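Local coordinates for alpha-rhamnosidase (Dictyoglomus thermophilum, PDB 6I60), which probably hydrolyses terminal non-reducing alpha-L-rhamnose residues from alpha-L-rhamnosides, at residues K377-T382 / Y424-P429. Numbering follows the deposited sequence.
Sequences KIKVRT and YEEYEP
V380 O takes two hydrogen bonds, one from E425 N at 3.0 Å and one from a water. That water also accepts a hydrogen bond from T382 N and donates to E425 OE2 at 2.8 Å, so it ties the end of strand 375-380 to the E425 carboxylate, which G421 N and, at its other oxygen, Y417 OH and K420 N hold as well. V380 N returns a bond to E425 O at 2.9 Å. I378 and Y427 form the next hydrogen-bonded antiparallel pair; between these two pairs, K379 faces E426 as a non-hydrogen-bonded pair. I378, V380, E425 and Y427 share one face, where V380 CG2 packs on E425 CB at 3.6 Å. Across the other face, Y424, its CG anti to the backbone N (chi1 176°), swings its ring back alongside the K379 and R381 chains. R381 NH1 lies 3.7 Å from Y424 CD1, the guanidinium and ring planes 46° apart. Further along, the aliphatic part of K377 runs against E428, with K377 CB 3.6 Å from E428 CG, while K377 NZ and K379 NZ make salt bridges with E454. Strand 425-427 thus closes one edge of a four-stranded antiparallel sheet in the concanavalin-like domain: strand 453-458 flanks 375-380 on its other side, and strands 388-394 and 414-418 cover the face of I378, V380 and Y427.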
loop_
_atom_site.group_PDB
_atom_site.type_symbol
_atom_site.label_atom_id
_atom_site.label_comp_id
_atom_site.label_asym_id
_atom_site.label_seq_id
_atom_site.Cartn_x
_atom_site.Cartn_y
_atom_site.Cartn_z
ATOM N N LYS A 377 -1.175 -22.354 -10.427
ATOM C CA LYS A 377 -2.018 -23.529 -10.270
ATOM C C LYS A 377 -1.722 -24.489 -11.410
ATOM O O LYS A 377 -1.742 -24.091 -12.580
ATOM C CB LYS A 377 -3.502 -23.155 -10.260
ATOM C CG LYS A 377 -4.434 -24.352 -10.333
ATOM C CD LYS A 377 -5.877 -23.945 -10.103
ATOM C CE LYS A 377 -6.780 -24.502 -11.187
ATOM N NZ LYS A 377 -6.958 -23.542 -12.306
ATOM N N ILE A 378 -1.437 -25.742 -11.071
ATOM C CA ILE A 378 -1.084 -26.754 -12.058
ATOM C C ILE A 378 -2.224 -27.757 -12.168
ATOM O O ILE A 378 -2.925 -28.048 -11.192
ATOM C CB ILE A 378 0.250 -27.453 -11.707
ATOM C CG1 ILE A 378 0.794 -28.219 -12.916
ATOM C CG2 ILE A 378 0.091 -28.375 -10.501
ATOM C CD1 ILE A 378 2.125 -28.890 -12.659
ATOM N N LYS A 379 -2.426 -28.262 -13.381
ATOM C CA LYS A 379 -3.377 -29.332 -13.654
ATOM C C LYS A 379 -2.589 -30.556 -14.096
ATOM O O LYS A 379 -1.791 -30.476 -15.036
ATOM C CB LYS A 379 -4.387 -28.918 -14.725
ATOM C CG LYS A 379 -5.158 -27.645 -14.409
ATOM C CD LYS A 379 -6.129 -27.298 -15.532
ATOM C CE LYS A 379 -6.908 -26.028 -15.225
ATOM N NZ LYS A 379 -6.847 -25.050 -16.347
ATOM N N VAL A 380 -2.795 -31.678 -13.412
ATOM C CA VAL A 380 -2.049 -32.898 -13.690
ATOM C C VAL A 380 -3.026 -34.028 -13.985
ATOM O O VAL A 380 -4.164 -34.040 -13.504
ATOM C CB VAL A 380 -1.106 -33.273 -12.524
ATOM C CG1 VAL A 380 -0.389 -32.038 -12.003
ATOM C CG2 VAL A 380 -1.873 -33.953 -11.405
ATOM N N ARG A 381 -2.573 -34.975 -14.807
ATOM C CA ARG A 381 -3.335 -36.181 -15.136
ATOM C C ARG A 381 -2.341 -37.337 -15.129
ATOM O O ARG A 381 -1.556 -37.489 -16.070
ATOM C CB ARG A 381 -4.037 -36.059 -16.484
ATOM C CG ARG A 381 -5.033 -34.916 -16.580
ATOM C CD ARG A 381 -5.276 -34.524 -18.028
ATOM N NE ARG A 381 -5.082 -33.095 -18.247
ATOM C CZ ARG A 381 -6.068 -32.205 -18.283
ATOM N NH1 ARG A 381 -7.324 -32.598 -18.115
ATOM N NH2 ARG A 381 -5.800 -30.923 -18.487
ATOM N N THR A 382 -2.373 -38.143 -14.078
ATOM C CA THR A 382 -1.311 -39.129 -13.915
ATOM C C THR A 382 -1.815 -40.544 -13.672
ATOM O O THR A 382 -1.218 -41.491 -14.192
ATOM C CB THR A 382 -0.385 -38.709 -12.760
ATOM O OG1 THR A 382 0.443 -39.816 -12.380
ATOM C CG2 THR A 382 -1.202 -38.251 -11.562
ATOM N N TYR A 424 -7.150 -36.756 -12.466
ATOM C CA TYR A 424 -7.100 -35.306 -12.640
ATOM C C TYR A 424 -6.953 -34.665 -11.270
ATOM O O TYR A 424 -7.777 -34.910 -10.383
ATOM C CB TYR A 424 -8.354 -34.786 -13.347
ATOM C CG TYR A 424 -8.394 -33.279 -13.470
ATOM C CD1 TYR A 424 -7.660 -32.623 -14.450
ATOM C CD2 TYR A 424 -9.158 -32.510 -12.599
ATOM C CE1 TYR A 424 -7.689 -31.246 -14.564
ATOM C CE2 TYR A 424 -9.192 -31.132 -12.706
ATOM C CZ TYR A 424 -8.455 -30.508 -13.691
ATOM O OH TYR A 424 -8.485 -29.138 -13.806
ATOM N N GLU A 425 -5.914 -33.849 -11.097
ATOM C CA GLU A 425 -5.671 -33.161 -9.839
ATOM C C GLU A 425 -5.238 -31.727 -10.115
ATOM O O GLU A 425 -4.682 -31.421 -11.173
ATOM C CB GLU A 425 -4.600 -33.874 -8.996
ATOM C CG GLU A 425 -4.954 -35.298 -8.591
ATOM C CD GLU A 425 -3.734 -36.196 -8.485
ATOM O OE1 GLU A 425 -2.850 -35.904 -7.653
ATOM O OE2 GLU A 425 -3.659 -37.191 -9.237
ATOM N N GLU A 426 -5.505 -30.853 -9.147
ATOM C CA GLU A 426 -5.080 -29.462 -9.198
ATOM C C GLU A 426 -4.387 -29.103 -7.892
ATOM O O GLU A 426 -4.725 -29.631 -6.829
ATOM C CB GLU A 426 -6.263 -28.513 -9.435
ATOM C CG GLU A 426 -6.988 -28.731 -10.750
ATOM C CD GLU A 426 -8.141 -27.769 -10.938
ATOM O OE1 GLU A 426 -8.922 -27.945 -11.898
ATOM O OE2 GLU A 426 -8.268 -26.833 -10.120
ATOM N N TYR A 427 -3.414 -28.200 -7.977
ATOM C CA TYR A 427 -2.677 -27.788 -6.790
ATOM C C TYR A 427 -2.273 -26.326 -6.900
ATOM O O TYR A 427 -1.775 -25.892 -7.943
ATOM C CB TYR A 427 -1.430 -28.653 -6.579
ATOM C CG TYR A 427 -0.424 -28.015 -5.648
ATOM C CD1 TYR A 427 -0.706 -27.853 -4.298
ATOM C CD2 TYR A 427 0.799 -27.559 -6.120
ATOM C CE1 TYR A 427 0.203 -27.263 -3.445
ATOM C CE2 TYR A 427 1.715 -26.969 -5.272
ATOM C CZ TYR A 427 1.412 -26.825 -3.935
ATOM O OH TYR A 427 2.319 -26.238 -3.083
ATOM N N GLU A 428 -2.494 -25.577 -5.818
ATOM C CA GLU A 428 -1.949 -24.244 -5.624
ATOM C C GLU A 428 -1.367 -24.150 -4.220
ATOM O O GLU A 428 -1.953 -24.681 -3.267
ATOM C CB GLU A 428 -3.009 -23.144 -5.806
ATOM C CG GLU A 428 -4.175 -23.495 -6.716
ATOM C CD GLU A 428 -5.212 -22.385 -6.778
ATOM O OE1 GLU A 428 -6.419 -22.698 -6.874
ATOM O OE2 GLU A 428 -4.823 -21.198 -6.724
ATOM N N PRO A 429 -0.219 -23.499 -4.060
ATOM C CA PRO A 429 0.315 -23.281 -2.712
ATOM C C PRO A 429 -0.560 -22.319 -1.924
ATOM O O PRO A 429 -1.187 -21.412 -2.479
ATOM C CB PRO A 429 1.707 -22.688 -2.968
ATOM C CG PRO A 429 2.011 -22.996 -4.403
ATOM C CD PRO A 429 0.694 -23.013 -5.104
HETATM O O HOH W 1 -4.176 -36.906 -11.923
#